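Local coordinates for ESAT-6-like protein MAB_3113 (Mycobacterium abscessus, PDB 4I0X) that is of unknown molecular function but, as a probably secreted WXG100-family protein, pairs with the ESAT-6-like protein MAB_3112 in a helical EsxEF complex, at residues R24-K27 with E28-E32. The protein carries 4 engineered substitutions. Sequence-based numbering, arbitrary orientation.
Sequences RGFK and EFVTE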
ATOM      1  N   ARG B  24      -9.968   0.099  -2.369  1.00 11.26           N
ATOM      2  CA  ARG B  24     -10.221   0.532  -1.017  1.00 12.06           C
ATOM      3  C   ARG B  24      -9.933  -0.570   0.033  1.00 10.09           C
ATOM      4  O   ARG B  24      -9.333  -0.325   1.057  1.00 10.30           O
ATOM      5  CB  ARG B  24     -11.643   1.042  -0.930  1.00 13.49           C
ATOM      6  CG  ARG B  24     -12.085   1.481   0.436  1.00 32.77           C
ATOM      7  CD  ARG B  24     -13.573   1.823   0.401  1.00 41.24           C
ATOM      8  NE  ARG B  24     -13.887   2.543  -0.827  1.00 41.10           N
ATOM      9  CZ  ARG B  24     -14.784   2.186  -1.740  1.00 39.64           C
ATOM     10  NH1 ARG B  24     -15.545   1.109  -1.593  1.00 48.71           N
ATOM     11  NH2 ARG B  24     -14.942   2.951  -2.809  1.00 41.42           N
ATOM     12  N   GLY B  25     -10.319  -1.790  -0.268  1.00 11.25           N
ATOM     13  CA  GLY B  25     -10.018  -2.934   0.552  1.00 16.41           C
ATOM     14  C   GLY B  25      -8.530  -3.134   0.655  1.00 16.36           C
ATOM     15  O   GLY B  25      -8.016  -3.484   1.712  1.00 18.01           O
ATOM     16  N   PHE B  26      -7.834  -2.892  -0.437  1.00 11.37           N
ATOM     17  CA  PHE B  26      -6.384  -3.034  -0.433  1.00 12.58           C
ATOM     18  C   PHE B  26      -5.741  -1.953   0.444  1.00 12.24           C
ATOM     19  O   PHE B  26      -4.903  -2.261   1.272  1.00 12.71           O
ATOM     20  CB  PHE B  26      -5.851  -2.947  -1.850  1.00 14.37           C
ATOM     21  CG  PHE B  26      -4.385  -3.150  -1.953  1.00 13.77           C
ATOM     22  CD1 PHE B  26      -3.832  -4.398  -1.757  1.00 10.48           C
ATOM     23  CD2 PHE B  26      -3.561  -2.105  -2.268  1.00 13.84           C
ATOM     24  CE1 PHE B  26      -2.456  -4.587  -1.870  1.00 14.41           C
ATOM     25  CE2 PHE B  26      -2.178  -2.293  -2.393  1.00 23.29           C
ATOM     26  CZ  PHE B  26      -1.642  -3.542  -2.196  1.00 16.78           C
ATOM     27  N   LYS B  27      -6.126  -0.695   0.249  1.00 12.36           N
ATOM     28  CA  LYS B  27      -5.629   0.378   1.093  1.00 16.48           C
ATOM     29  C   LYS B  27      -5.867   0.097   2.567  1.00 12.42           C
ATOM     30  O   LYS B  27      -5.011   0.360   3.392  1.00 14.20           O
ATOM     31  CB  LYS B  27      -6.253   1.729   0.685  1.00 13.74           C
ATOM     32  CG  LYS B  27      -5.811   2.898   1.517  1.00 18.09           C
ATOM     33  CD  LYS B  27      -6.678   3.063   2.744  1.00 22.44           C
ATOM     34  CE  LYS B  27      -7.161   4.463   2.858  1.00 28.26           C
ATOM     35  NZ  LYS B  27      -7.962   4.671   4.105  1.00 37.23           N
ATOM     36  N   GLU B  28      -7.043  -0.412   2.927  1.00 10.88           N
ATOM     37  CA  GLU B  28      -7.362  -0.683   4.348  1.00 17.38           C
ATOM     38  C   GLU B  28      -6.457  -1.802   4.904  1.00 18.41           C
ATOM     39  O   GLU B  28      -5.997  -1.780   6.059  1.00 12.68           O
ATOM     40  CB  GLU B  28      -8.813  -1.148   4.496  1.00 22.95           C
ATOM     41  CG  GLU B  28      -9.883  -0.089   4.275  1.00 35.78           C
ATOM     42  CD  GLU B  28     -11.301  -0.688   4.185  1.00 47.68           C
ATOM     43  OE1 GLU B  28     -11.481  -1.926   4.390  1.00 47.51           O
ATOM     44  OE2 GLU B  28     -12.239   0.092   3.893  1.00 54.89           O
ATOM     45  N   PHE B  29      -6.257  -2.806   4.071  1.00 13.92           N
ATOM     46  CA  PHE B  29      -5.387  -3.933   4.398  1.00 15.01           C
ATOM     47  C   PHE B  29      -3.938  -3.466   4.609  1.00 10.84           C
ATOM     48  O   PHE B  29      -3.296  -3.809   5.599  1.00 11.36           O
ATOM     49  CB  PHE B  29      -5.468  -4.952   3.271  1.00 15.32           C
ATOM     50  CG  PHE B  29      -4.417  -6.034   3.350  1.00 17.45           C
ATOM     51  CD1 PHE B  29      -4.465  -7.005   4.338  1.00 16.08           C
ATOM     52  CD2 PHE B  29      -3.396  -6.071   2.433  1.00 15.74           C
ATOM     53  CE1 PHE B  29      -3.507  -7.996   4.409  1.00 15.96           C
ATOM     54  CE2 PHE B  29      -2.418  -7.076   2.495  1.00 17.01           C
ATOM     55  CZ  PHE B  29      -2.489  -8.041   3.468  1.00 15.36           C
ATOM     56  N   VAL B  30      -3.457  -2.623   3.716  1.00 10.08           N
ATOM     57  CA  VAL B  30      -2.104  -2.100   3.852  1.00 17.25           C
ATOM     58  C   VAL B  30      -1.935  -1.257   5.108  1.00 19.20           C
ATOM     59  O   VAL B  30      -0.972  -1.437   5.839  1.00 14.70           O
ATOM     60  CB  VAL B  30      -1.663  -1.270   2.656  1.00 11.90           C
ATOM     61  CG1 VAL B  30      -0.260  -0.684   2.930  1.00 18.80           C
ATOM     62  CG2 VAL B  30      -1.684  -2.121   1.389  1.00 14.81           C
ATOM     63  N   THR B  31      -2.857  -0.343   5.378  1.00 14.63           N
ATOM     64  CA  THR B  31      -2.694   0.535   6.542  1.00 14.95           C
ATOM     65  C   THR B  31      -2.875  -0.182   7.890  1.00 15.07           C
ATOM     66  O   THR B  31      -2.180   0.117   8.883  1.00 15.36           O
ATOM     67  CB  THR B  31      -3.626   1.725   6.467  1.00 20.92           C
ATOM     68  OG1 THR B  31      -4.966   1.260   6.437  1.00 23.70           O
ATOM     69  CG2 THR B  31      -3.343   2.556   5.201  1.00 23.08           C
ATOM     70  N   GLU B  32      -3.810  -1.121   7.943  1.00 12.59           N
ATOM     71  CA  GLU B  32      -4.007  -1.925   9.123  1.00 13.91           C
ATOM     72  C   GLU B  32      -2.724  -2.671   9.479  1.00 13.72           C
ATOM     73  O   GLU B  32      -2.342  -2.760  10.650  1.00 14.69           O
ATOM     74  CB  GLU B  32      -5.149  -2.921   8.909  1.00 14.78           C
ATOM     75  CG  GLU B  32      -5.438  -3.812  10.076  1.00 27.43           C
ATOM     76  CD  GLU B  32      -6.604  -4.768   9.815  1.00 49.22           C
ATOM     77  OE1 GLU B  32      -7.110  -4.811   8.664  1.00 59.12           O
ATOM     78  OE2 GLU B  32      -7.016  -5.479  10.760  1.00 53.68           O
TER
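With CG of Phe-26 trans to its backbone N (chi1 -177°) and CG2 of Val-30 trans to its own carbonyl carbon, the phenyl ring and the methyl meet one helical turn apart. Val-30 CG2 sits over one face of the Phe-26 ring in a CH-pi contact, 3.9 Å from its centroid and offset toward the rim, with Phe-26 CE2 the nearest ring atom. Val-30 N also donates to Phe-26 O at 2.9 Å, so backbone and side chains tie the same two residues. On the surface of helix 11-47, Arg-24 and Glu-28 run alongside each other, yet only the aliphatic part of the arginine meets the carboxylate, with Arg-24 CG 3.7 Å from Glu-28 OE2. The guanidinium is instead engaged by Glu-80 of helix 52-87 in a salt bridge through NE. Lys-27 O accepts from Thr-31 N at 3.0 Å, and Thr-31 OG1 lies 3.2 Å from this same oxygen. The Lys-27 side chain packs on Leu-72, Val-73 and Leu-76. Phe-26 and Val-30 pack on Leu-26 and Met-19 of the MAB_3112 chain. The turn thus combines an apolar face for the heterodimer with a charged link within the helical hairpin characteristic of WXG100 proteins.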